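Local coordinates for enoyl-CoA hydratase (Mycobacterium thermoresistibile, PDB 3T3W), which probably hydrates the double bond of enoyl-CoA thioesters in lipid metabolism, as a hexameric member of the crotonase family, at residues D91-L95 with E96-A100; R105-E108 with Y109-W113; E190-T194 with G195-R199; R211-A214 with G215-K219; R230-N233 with Q234-V238. All coordinates share one frame; numbering follows the deposited sequence.

Interaction 1 of 5, residues D91-L95 with E96-A100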
# COMPACT_ATOMS: atom_id res chain seq x y z
N ASP F 91 4.35 32.78 -25.49
CA ASP F 91 4.49 34.17 -25.02
C ASP F 91 4.47 34.27 -23.48
O ASP F 91 5.34 34.91 -22.86
CB ASP F 91 3.40 35.06 -25.62
N LYS F 92 3.47 33.63 -22.87
CA LYS F 92 3.39 33.51 -21.41
C LYS F 92 3.58 32.02 -21.02
O LYS F 92 2.70 31.20 -21.26
CB LYS F 92 2.04 34.04 -20.92
N LEU F 93 4.73 31.69 -20.45
CA LEU F 93 5.03 30.32 -20.03
C LEU F 93 4.37 30.03 -18.69
O LEU F 93 4.55 30.79 -17.74
CB LEU F 93 6.53 30.11 -19.89
CG LEU F 93 7.00 28.72 -19.52
CD1 LEU F 93 6.47 27.72 -20.55
CD2 LEU F 93 8.51 28.71 -19.45
N THR F 94 3.62 28.92 -18.61
CA THR F 94 2.82 28.62 -17.43
C THR F 94 3.22 27.25 -16.89
O THR F 94 3.72 26.39 -17.64
CB THR F 94 1.30 28.60 -17.75
OG1 THR F 94 1.02 27.52 -18.67
CG2 THR F 94 0.80 30.01 -18.29
N LEU F 95 2.98 27.01 -15.61
CA LEU F 95 3.25 25.68 -15.08
C LEU F 95 2.39 24.62 -15.79
O LEU F 95 2.84 23.49 -15.95
CB LEU F 95 3.07 25.60 -13.55
CG LEU F 95 3.50 24.30 -12.89
CD1 LEU F 95 4.98 23.94 -13.14
CD2 LEU F 95 3.26 24.35 -11.39
N GLU F 96 1.16 24.97 -16.17
CA GLU F 96 0.29 24.01 -16.87
C GLU F 96 0.97 23.44 -18.13
O GLU F 96 0.90 22.23 -18.43
CB GLU F 96 -1.05 24.68 -17.21
CG GLU F 96 -1.93 23.90 -18.19
CD GLU F 96 -3.24 24.59 -18.58
OE1 GLU F 96 -3.35 25.82 -18.52
OE2 GLU F 96 -4.16 23.86 -18.99
N PHE F 97 1.62 24.33 -18.86
CA PHE F 97 2.31 24.00 -20.10
C PHE F 97 3.49 23.07 -19.84
O PHE F 97 3.65 22.04 -20.50
CB PHE F 97 2.73 25.29 -20.81
CG PHE F 97 3.47 25.06 -22.11
CD1 PHE F 97 2.79 25.10 -23.31
CD2 PHE F 97 4.83 24.85 -22.11
CE1 PHE F 97 3.45 24.93 -24.53
CE2 PHE F 97 5.52 24.64 -23.32
CZ PHE F 97 4.82 24.68 -24.53
N ILE F 98 4.31 23.41 -18.84
CA ILE F 98 5.46 22.58 -18.47
C ILE F 98 4.98 21.20 -17.97
O ILE F 98 5.51 20.16 -18.37
CB ILE F 98 6.33 23.23 -17.37
CG1 ILE F 98 7.00 24.51 -17.90
CG2 ILE F 98 7.39 22.25 -16.90
CD1 ILE F 98 7.27 25.48 -16.79
N TYR F 99 3.96 21.22 -17.13
CA TYR F 99 3.38 19.99 -16.57
C TYR F 99 2.89 19.07 -17.69
O TYR F 99 3.20 17.87 -17.69
CB TYR F 99 2.21 20.36 -15.62
CG TYR F 99 1.72 19.25 -14.71
CD1 TYR F 99 2.02 19.26 -13.35
CD2 TYR F 99 0.94 18.19 -15.20
CE1 TYR F 99 1.64 18.22 -12.54
CE2 TYR F 99 0.55 17.14 -14.38
CZ TYR F 99 0.87 17.18 -13.05
OH TYR F 99 0.47 16.16 -12.24
N ALA F 100 2.14 19.62 -18.65
CA ALA F 100 1.60 18.83 -19.73
C ALA F 100 2.72 18.22 -20.55
O ALA F 100 2.68 17.02 -20.88
CB ALA F 100 0.71 19.71 -20.63

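Interaction 2 of 5, residues R105-E108 with Y109-W113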
# COMPACT_ATOMS: atom_id res chain seq x y z
N ARG F 105 6.36 13.49 -22.43
CA ARG F 105 7.64 12.97 -22.98
C ARG F 105 8.64 12.44 -21.95
O ARG F 105 9.55 11.70 -22.31
CB ARG F 105 8.31 14.02 -23.85
CG ARG F 105 7.51 14.32 -25.09
CD ARG F 105 8.37 15.18 -26.02
NE ARG F 105 7.81 15.32 -27.35
CZ ARG F 105 7.05 16.32 -27.78
NH1 ARG F 105 6.68 17.29 -26.94
NH2 ARG F 105 6.70 16.36 -29.07
N TYR F 106 8.48 12.82 -20.69
CA TYR F 106 9.34 12.35 -19.66
C TYR F 106 8.61 11.18 -18.96
O TYR F 106 8.95 10.00 -19.16
CB TYR F 106 9.77 13.50 -18.75
CG TYR F 106 10.53 14.63 -19.48
CD1 TYR F 106 11.23 14.37 -20.66
CD2 TYR F 106 10.59 15.92 -18.95
CE1 TYR F 106 11.92 15.38 -21.30
CE2 TYR F 106 11.30 16.93 -19.58
CZ TYR F 106 11.95 16.65 -20.76
OH TYR F 106 12.68 17.63 -21.42
N LEU F 107 7.53 11.48 -18.27
CA LEU F 107 6.88 10.46 -17.42
C LEU F 107 6.18 9.34 -18.21
O LEU F 107 6.46 8.14 -17.99
CB LEU F 107 5.88 11.14 -16.49
CG LEU F 107 5.30 10.26 -15.38
CD1 LEU F 107 6.40 9.82 -14.44
CD2 LEU F 107 4.23 11.02 -14.62
N GLU F 108 5.26 9.70 -19.10
CA GLU F 108 4.45 8.72 -19.82
C GLU F 108 5.33 7.84 -20.74
O GLU F 108 5.17 6.62 -20.79
CB GLU F 108 3.34 9.40 -20.63
CG GLU F 108 2.42 8.48 -21.45
CD GLU F 108 1.53 9.24 -22.43
OE1 GLU F 108 1.01 10.33 -22.05
OE2 GLU F 108 1.37 8.76 -23.59
N TYR F 109 6.29 8.46 -21.44
CA TYR F 109 7.18 7.71 -22.31
C TYR F 109 7.98 6.70 -21.51
O TYR F 109 8.06 5.55 -21.88
CB TYR F 109 8.13 8.65 -23.03
CG TYR F 109 7.61 9.35 -24.28
CD1 TYR F 109 6.26 9.34 -24.65
CD2 TYR F 109 8.48 10.09 -25.09
CE1 TYR F 109 5.80 10.02 -25.79
CE2 TYR F 109 8.02 10.76 -26.23
CZ TYR F 109 6.70 10.74 -26.58
OH TYR F 109 6.23 11.44 -27.71
N SER F 110 8.58 7.15 -20.41
CA SER F 110 9.46 6.28 -19.63
C SER F 110 8.65 5.11 -19.03
O SER F 110 9.11 3.97 -19.03
CB SER F 110 10.23 7.06 -18.57
OG SER F 110 11.28 7.85 -19.12
N LEU F 111 7.43 5.38 -18.55
CA LEU F 111 6.58 4.30 -18.05
C LEU F 111 6.16 3.31 -19.15
O LEU F 111 6.16 2.10 -18.93
CB LEU F 111 5.35 4.86 -17.31
CG LEU F 111 5.63 5.30 -15.88
CD1 LEU F 111 4.41 6.08 -15.35
CD2 LEU F 111 5.95 4.10 -14.95
N ARG F 112 5.87 3.82 -20.34
CA ARG F 112 5.52 2.98 -21.44
C ARG F 112 6.68 2.04 -21.79
O ARG F 112 6.46 0.83 -21.97
CB ARG F 112 5.16 3.82 -22.68
CG ARG F 112 4.86 2.92 -23.84
CD ARG F 112 3.94 3.56 -24.82
NE ARG F 112 4.39 4.80 -25.40
CZ ARG F 112 3.78 5.98 -25.23
NH1 ARG F 112 4.20 7.05 -25.89
NH2 ARG F 112 2.77 6.11 -24.38
N TRP F 113 7.90 2.56 -21.81
CA TRP F 113 9.06 1.68 -22.11
C TRP F 113 9.26 0.62 -21.03
O TRP F 113 9.54 -0.56 -21.33
CB TRP F 113 10.31 2.51 -22.26
CG TRP F 113 10.16 3.61 -23.27
CD1 TRP F 113 9.31 3.68 -24.37
CD2 TRP F 113 10.89 4.87 -23.26
NE1 TRP F 113 9.47 4.89 -25.03
CE2 TRP F 113 10.43 5.64 -24.41
CE3 TRP F 113 11.86 5.42 -22.42
CZ2 TRP F 113 10.91 6.92 -24.69
CZ3 TRP F 113 12.34 6.70 -22.70
CH2 TRP F 113 11.87 7.43 -23.82
O HOH W 1 11.61 10.00 -21.15

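Interaction 3 of 5, residues E190-T194 with G195-R199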
# COMPACT_ATOMS: atom_id res chain seq x y z
N GLU F 190 30.03 1.57 -7.86
CA GLU F 190 29.14 2.00 -6.77
C GLU F 190 27.68 1.66 -7.03
O GLU F 190 27.00 1.16 -6.14
CB GLU F 190 29.32 3.51 -6.46
CG GLU F 190 28.42 3.94 -5.32
CD GLU F 190 28.55 5.41 -4.95
OE1 GLU F 190 29.35 6.14 -5.58
OE2 GLU F 190 27.88 5.81 -3.97
N VAL F 191 27.18 1.91 -8.24
CA VAL F 191 25.79 1.59 -8.55
C VAL F 191 25.59 0.10 -8.71
O VAL F 191 24.51 -0.38 -8.46
CB VAL F 191 25.17 2.38 -9.75
CG1 VAL F 191 25.26 3.90 -9.43
CG2 VAL F 191 25.89 2.14 -11.03
N ALA F 192 26.61 -0.66 -9.13
CA ALA F 192 26.46 -2.11 -9.14
C ALA F 192 26.20 -2.65 -7.69
O ALA F 192 25.45 -3.61 -7.52
CB ALA F 192 27.73 -2.78 -9.74
N GLN F 193 26.79 -2.02 -6.68
CA GLN F 193 26.63 -2.46 -5.28
C GLN F 193 25.19 -2.32 -4.79
O GLN F 193 24.74 -3.08 -3.91
CB GLN F 193 27.55 -1.67 -4.35
CG GLN F 193 29.02 -1.98 -4.48
CD GLN F 193 29.88 -1.13 -3.55
OE1 GLN F 193 29.70 0.10 -3.43
NE2 GLN F 193 30.83 -1.77 -2.90
N THR F 194 24.44 -1.35 -5.34
CA THR F 194 23.04 -1.15 -4.95
C THR F 194 22.10 -2.05 -5.74
O THR F 194 20.93 -2.17 -5.38
CB THR F 194 22.57 0.32 -5.15
OG1 THR F 194 22.42 0.61 -6.55
CG2 THR F 194 23.54 1.34 -4.53
N GLY F 195 22.59 -2.63 -6.83
CA GLY F 195 21.80 -3.46 -7.71
C GLY F 195 21.25 -2.75 -8.94
O GLY F 195 20.68 -3.42 -9.84
N MET F 196 21.43 -1.43 -9.01
CA MET F 196 20.95 -0.65 -10.12
C MET F 196 21.61 -1.10 -11.45
O MET F 196 21.01 -1.06 -12.50
CB MET F 196 21.24 0.84 -9.88
CG MET F 196 21.03 1.66 -11.13
SD MET F 196 21.15 3.41 -10.80
CE MET F 196 21.72 4.00 -12.41
N VAL F 197 22.87 -1.45 -11.39
CA VAL F 197 23.61 -2.01 -12.53
C VAL F 197 23.79 -3.52 -12.29
O VAL F 197 24.24 -3.94 -11.21
CB VAL F 197 24.96 -1.24 -12.72
CG1 VAL F 197 25.96 -2.05 -13.52
CG2 VAL F 197 24.67 0.15 -13.35
N ASN F 198 23.46 -4.32 -13.31
CA ASN F 198 23.58 -5.77 -13.22
C ASN F 198 25.03 -6.23 -13.33
O ASN F 198 25.41 -7.21 -12.71
CB ASN F 198 22.77 -6.44 -14.35
CG ASN F 198 21.26 -6.32 -14.14
OD1 ASN F 198 20.68 -5.29 -14.46
ND2 ASN F 198 20.62 -7.39 -13.64
N ARG F 199 25.82 -5.57 -14.18
CA ARG F 199 27.18 -6.05 -14.47
C ARG F 199 27.99 -4.86 -14.95
O ARG F 199 27.47 -4.03 -15.66
CB ARG F 199 27.14 -7.04 -15.63
CG ARG F 199 26.45 -8.33 -15.30
CD ARG F 199 26.81 -9.46 -16.27
NE ARG F 199 25.78 -10.51 -16.15
CZ ARG F 199 25.43 -11.33 -17.13
NH1 ARG F 199 26.00 -11.20 -18.33
NH2 ARG F 199 24.52 -12.28 -16.92
O HOH W 2 25.31 -5.56 -9.35

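Interaction 4 of 5, residues R211-A214 with G215-K219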
# COMPACT_ATOMS: atom_id res chain seq x y z
N ARG F 211 25.29 -7.63 -26.26
CA ARG F 211 24.67 -8.41 -27.30
C ARG F 211 24.71 -9.91 -26.95
O ARG F 211 23.77 -10.65 -27.24
CB ARG F 211 25.30 -8.16 -28.65
CG ARG F 211 24.44 -8.81 -29.73
CD ARG F 211 24.79 -8.33 -31.12
NE ARG F 211 23.96 -8.99 -32.10
CZ ARG F 211 22.79 -8.54 -32.54
NH1 ARG F 211 22.29 -7.41 -32.09
NH2 ARG F 211 22.15 -9.23 -33.49
N ALA F 212 25.77 -10.35 -26.29
CA ALA F 212 25.87 -11.77 -25.92
C ALA F 212 24.77 -12.13 -24.91
O ALA F 212 24.13 -13.19 -25.01
CB ALA F 212 27.26 -12.08 -25.34
N LEU F 213 24.56 -11.25 -23.94
CA LEU F 213 23.50 -11.43 -22.97
C LEU F 213 22.12 -11.41 -23.65
O LEU F 213 21.28 -12.26 -23.39
CB LEU F 213 23.61 -10.37 -21.88
CG LEU F 213 22.48 -10.31 -20.84
CD1 LEU F 213 22.43 -11.64 -20.09
CD2 LEU F 213 22.66 -9.11 -19.90
N ALA F 214 21.89 -10.45 -24.55
CA ALA F 214 20.64 -10.37 -25.32
C ALA F 214 20.38 -11.66 -26.09
O ALA F 214 19.28 -12.18 -26.09
CB ALA F 214 20.69 -9.16 -26.27
N GLY F 215 21.44 -12.19 -26.70
CA GLY F 215 21.35 -13.46 -27.43
C GLY F 215 20.97 -14.65 -26.59
O GLY F 215 20.18 -15.48 -27.04
N GLU F 216 21.52 -14.72 -25.39
CA GLU F 216 21.20 -15.79 -24.48
C GLU F 216 19.72 -15.71 -24.09
O GLU F 216 19.02 -16.72 -24.13
CB GLU F 216 22.15 -15.71 -23.29
CG GLU F 216 21.72 -16.42 -22.04
CD GLU F 216 22.60 -16.03 -20.88
OE1 GLU F 216 23.47 -15.16 -21.12
OE2 GLU F 216 22.45 -16.59 -19.77
N ILE F 217 19.24 -14.51 -23.78
CA ILE F 217 17.85 -14.32 -23.39
C ILE F 217 16.88 -14.58 -24.55
O ILE F 217 15.79 -15.11 -24.34
CB ILE F 217 17.66 -12.92 -22.80
CG1 ILE F 217 18.47 -12.83 -21.52
CG2 ILE F 217 16.16 -12.66 -22.57
CD1 ILE F 217 18.53 -11.43 -20.87
N ALA F 218 17.30 -14.23 -25.76
CA ALA F 218 16.45 -14.36 -26.95
C ALA F 218 16.21 -15.84 -27.35
O ALA F 218 15.35 -16.11 -28.16
CB ALA F 218 17.03 -13.60 -28.12
N LYS F 219 16.93 -16.76 -26.72
CA LYS F 219 16.62 -18.20 -26.87
C LYS F 219 15.38 -18.67 -26.10
O LYS F 219 14.86 -19.77 -26.37
CB LYS F 219 17.85 -19.02 -26.45
CG LYS F 219 19.05 -18.71 -27.33
CD LYS F 219 20.05 -19.84 -27.48
CE LYS F 219 21.23 -19.76 -26.53
NZ LYS F 219 22.29 -20.74 -26.91

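Interaction 5 of 5, residues R230-N233 with Q234-V238. With EDO (1,2-ethanediol), chain H.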
# COMPACT_ATOMS: atom_id res chain seq x y z
N ARG F 230 6.69 -9.57 -15.95
CA ARG F 230 5.50 -9.15 -15.25
C ARG F 230 5.57 -9.47 -13.76
O ARG F 230 5.13 -8.68 -12.92
CB ARG F 230 4.24 -9.78 -15.83
CG ARG F 230 2.98 -9.08 -15.30
CD ARG F 230 1.75 -9.63 -15.87
NE ARG F 230 0.49 -9.01 -15.40
CZ ARG F 230 -0.00 -7.82 -15.75
NH1 ARG F 230 0.67 -6.95 -16.46
NH2 ARG F 230 -1.20 -7.47 -15.32
N ALA F 231 6.00 -10.69 -13.43
CA ALA F 231 6.13 -11.08 -12.03
C ALA F 231 6.89 -10.03 -11.22
O ALA F 231 6.47 -9.60 -10.12
CB ALA F 231 6.82 -12.47 -11.92
N VAL F 232 8.05 -9.60 -11.74
CA VAL F 232 8.84 -8.62 -10.99
C VAL F 232 8.20 -7.23 -11.00
O VAL F 232 8.11 -6.57 -9.98
CB VAL F 232 10.28 -8.60 -11.55
CG1 VAL F 232 11.13 -7.46 -10.95
CG2 VAL F 232 10.95 -9.98 -11.32
N ASN F 233 7.78 -6.78 -12.17
CA ASN F 233 7.21 -5.43 -12.32
C ASN F 233 5.89 -5.27 -11.55
O ASN F 233 5.64 -4.21 -10.98
CB ASN F 233 7.04 -5.03 -13.79
CG ASN F 233 8.34 -4.56 -14.42
OD1 ASN F 233 9.37 -4.54 -13.77
ND2 ASN F 233 8.31 -4.17 -15.71
N GLN F 234 5.08 -6.31 -11.52
CA GLN F 234 3.84 -6.28 -10.76
C GLN F 234 4.13 -6.33 -9.24
O GLN F 234 3.45 -5.64 -8.47
CB GLN F 234 2.89 -7.44 -11.18
CG GLN F 234 1.68 -7.60 -10.31
CD GLN F 234 0.72 -6.39 -10.35
OE1 GLN F 234 0.92 -5.43 -11.09
NE2 GLN F 234 -0.32 -6.46 -9.53
N THR F 235 5.13 -7.09 -8.81
CA THR F 235 5.59 -7.03 -7.43
C THR F 235 5.95 -5.56 -7.06
O THR F 235 5.51 -5.05 -6.05
CB THR F 235 6.76 -7.98 -7.13
OG1 THR F 235 6.29 -9.33 -7.25
CG2 THR F 235 7.30 -7.77 -5.71
N LEU F 236 6.72 -4.89 -7.92
CA LEU F 236 7.08 -3.47 -7.72
C LEU F 236 5.86 -2.56 -7.67
O LEU F 236 5.74 -1.69 -6.79
CB LEU F 236 8.06 -3.00 -8.79
CG LEU F 236 9.47 -3.58 -8.74
CD1 LEU F 236 10.30 -3.21 -9.96
CD2 LEU F 236 10.20 -3.19 -7.46
N ASP F 237 4.90 -2.80 -8.55
CA ASP F 237 3.69 -1.97 -8.51
C ASP F 237 2.80 -2.23 -7.25
O ASP F 237 2.25 -1.27 -6.69
CB ASP F 237 2.91 -2.15 -9.83
CG ASP F 237 3.59 -1.42 -10.97
OD1 ASP F 237 4.13 -0.30 -10.73
OD2 ASP F 237 3.54 -1.91 -12.15
N VAL F 238 2.71 -3.48 -6.80
CA VAL F 238 2.09 -3.79 -5.49
C VAL F 238 2.81 -3.09 -4.34
O VAL F 238 2.17 -2.57 -3.42
CB VAL F 238 1.93 -5.30 -5.26
CG1 VAL F 238 1.46 -5.59 -3.84
CG2 VAL F 238 0.94 -5.85 -6.33
C1 EDO H . 14.37 -2.71 -13.29
O1 EDO H . 14.26 -4.04 -13.70
C2 EDO H . 13.17 -2.32 -12.47
O2 EDO H . 12.02 -2.33 -13.34

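Interaction 1 of 5, residues D91-L95 with E96-A100
The ring of Phe-97 is met obliquely by Leu-93, whose CD1 stops 3.7 Å from Phe-97 CD2; the two side chains cross at about a right angle, and His-101 meets the same ring one turn further along. The other ring, that of Tyr-99, leads away from the loop and makes edge-to-face contacts with Phe-249 of its own chain and with Phe-223 of a third subunit. Both rings belong to the first turns of helix 95-115, whose N-cap residue is Thr-94. Its hydroxyl lies between the backbone N and the carbonyl carbon (chi1 64°), a rotation that turns OG1 toward the first turn, where it accepts from Phe-97 N at 3.3 Å. The bond caps a first-turn amide, which would otherwise have only a weak bond to Thr-94 O among the atoms of this turn. Thr-94 O takes up the next amide: Ile-98 N approaches it in the carbonyl plane at 3.3 Å. The two earlier amides are served from a second subunit, Leu-95 N by Ser-261 OG and Glu-96 N by Asn-258 OD1, so the start of the helix is completed across a subunit interface. Leu-93 CD1 also touches Ile-98 CG1, at 4.2 Å, and Pro-266 packs against both residues. Tyr-99 OH is held by Asp-250. On the backbone, the i to i+4 pattern begun by Ile-98 N continues with Tyr-99 N, which donates to Leu-95 O at 2.8 Å with an N-H...O angle of 165°.

Interaction 2 of 5, residues R105-E108 with Y109-W113
Tyr-109 lays one ring face against Arg-105 one turn earlier on helix 95-115, a CH-pi contact between i and i+4 residues of a long helix in the crotonase fold. Arg-105 CA stands 3.8 Å from the ring centroid, offset toward the rim, and Arg-105 CG runs on alongside to within 3.8 Å of Tyr-109 CE2. The two side chains point the same way, but the guanidinium is turned 80° from the ring, and Asp-50 receives both Arg-105 NE and Tyr-109 OH. Ser-110 follows, its N bonded to Tyr-106 O at 3.1 Å. In the wider, pi-type turn at 105-108, Arg-105 O accepts from a water that also donates to Ser-110 OG, while Leu-134 O is a further partner of the serine hydroxyl. At Leu-111 the contact becomes apolar: CD1 comes within 4.3 Å of Leu-107 CG, and both leucines face helix 241-263. The side chain of Arg-112 starts with CG trans to the backbone N (chi1 177°) and bends at chi3, bringing the guanidinium back toward Glu-108, with NH1 held by Asp-53. The salt bridge is single-pronged: Arg-112 NH2 lies 3.1 Å from Glu-108 OE2, which sits in the guanidinium plane and uses its anti lone pair, with an N-H...O angle of 168°. Trp-113 closes the segment, its ring stacked on Trp-56, and Tyr-109 O stands 3.1 Å above the plane of the Trp-113 ring, toward the rim.

Interaction 3 of 5, residues E190-T194 with G195-R199
Val-191 and Val-197 form the tight part of this contact, where helix 188-194 ends in a Schellman motif and the chain turns back toward strand 199-201. Val-191 CG2 and Val-197 CG2 are 3.3 Å apart, closer than ordinary van der Waals distance. The torsion of Val-191 (chi1 -58°) sets CG2 between the backbone N and the carbonyl carbon and aims it at the returning loop. Val-191 CB also meets Met-196 CB at 4.2 Å, and Phe-150 of strand 149-151 touches all three side chains. The reversal takes place at Gly-195, where a positive phi of 96° turns the backbone out of the helix. The amide of this glycine bonds to Ala-192 O, Gly-195 N lying 3.1 Å from that oxygen and well above the carbonyl plane. Val-191 O takes two weak bonds, from Gly-195 N and from Met-196 N, so much of the cap rests on bent bonds. Thr-194 OG1 lies 3.5 Å from Met-196 CB and is bonded to Glu-170 O. The looser, wetter side lies at Ala-192, which is partly exposed. There Ala-192 CB is 4.2 Å from Val-197 CG1, Ala-192 CA makes a CA-H...O contact with Val-197 O, and Gln-193 of a fourth subunit bonds to Gln-193 O nearby. A water bridges helix and loop, donating to both Ala-192 O and Val-197 O, at 2.7 Å from each.

Interaction 4 of 5, residues R211-A214 with G215-K219
Arg-211 contributes its carbonyl rather than its side chain: Arg-211 O accepts from Gly-215 N at 2.8 Å, while the guanidinium leads off to a salt bridge with Asp-28. Next, Ala-212 turns its methyl outward and takes part through the backbone, Ala-212 O receiving Glu-216 N at 3.0 Å. Leu-213 is the residue that carries most of the side-chain contact. With CG trans to the backbone N (chi1 174°), it sends CD1 forward along the helix to lie 4.0 Å from Ile-217 CD1. An approach of the same methyl to the carboxylate of Glu-216 is doubtful, because that glutamate has two conformers. Ile-217 takes the other rotation, CG1 trans to its carbonyl carbon (chi1 -64°), and that branch, Ile-217 CG1, passes 3.4 Å from Leu-213 O. The oxygen is meanwhile bonded to Ile-217 N, nearly along the C=O axis. This is the end of helix 206-217, which packs on the central beta-sheet of the crotonase fold: Leu-213 meets Ile-121, Leu-141 and Ile-143, and Ile-217 reaches Val-67 and Leu-141. A fourth subunit also packs here, with Phe-181 against Ile-217 and Thr-182 against Leu-213. Ala-214 closes the segment with its methyl on the sheet, against Ile-30, Val-67, Val-69 and Ile-121. Ala-214 O accepts from Ala-218 N at 2.9 Å, and Ala-218 CB lies 3.3 Å from Ala-214 O.

Interaction 5 of 5, residues R230-N233 with Q234-V238
Ala-231 O is gripped twice by one residue, Thr-235, through its amide and its hydroxyl. Thr-235 N donates at 3.1 Å from above the carbonyl plane, and Thr-235 OG1 donates at 2.9 Å from the opposite face, only modestly tilted. The hydroxyl can do so because OG1 lies trans to the carbonyl carbon of its own residue (chi1 -67°), which swings it back along the helix toward the preceding turn. The bond satisfies a hydroxyl that is buried, and Val-248 of a fourth subunit packs on both Ala-231 and Thr-235. One position later, Val-232 CG1 meets Leu-236 CD1 at 4.4 Å, an apolar i to i+4 pair. Asn-233 and Leu-236 cross at a slant, Asn-233 OD1 coming 4.1 Å from Leu-236 CD1. That amide oxygen belongs chiefly to Lys-177 of the fourth subunit; an ethanediol, probably from the crystallisation liquor, adds a weak bond from O2 to Asn-233 OD1 at 3.5 Å. Asn-233 O accepts from Asp-237 N at 2.9 Å and also from Arg-114, whose guanidinium forms a salt bridge with Asp-237. The arginine thereby links two successive turns, and its positive charge probably eases the approach of Asp-237 OD2 to Asn-233 O. Arg-230 CG is 4.4 Å from Gln-234 CB, while Asp-250 of a third subunit pairs with Arg-230 and Ala-243 of that subunit receives Gln-234 NE2. Helix 222-239 is thus wedged between two neighbouring subunits, next to the end of helix 95-115 and the start of helix 241-263 in its own chain.

Interactions 1 and 2 share helix 95-115, their centres about 19 Å apart, and flank the zinc site formed by Glu-102, Glu-163, His-252 and His-256: the side chains of Ile-98 and Tyr-106 each come within about 5 Å of the metal. Interaction 2 touches no other chain, whereas interactions 1 and 5 meet the third subunit, Tyr-99 of interaction 1 packing on that subunit's Arg-230, an interaction 5 residue; 3, 4 and 5 meet the fourth. Interactions 3 and 4 touch, Arg-199 NH2 lying 3.8 Å from Leu-213 CD1. Interactions 2 and 5 are about 17 Å apart between centres. Interactions 1 and 4 lie on opposite sides of the chain's centre, about 44 Å between centres.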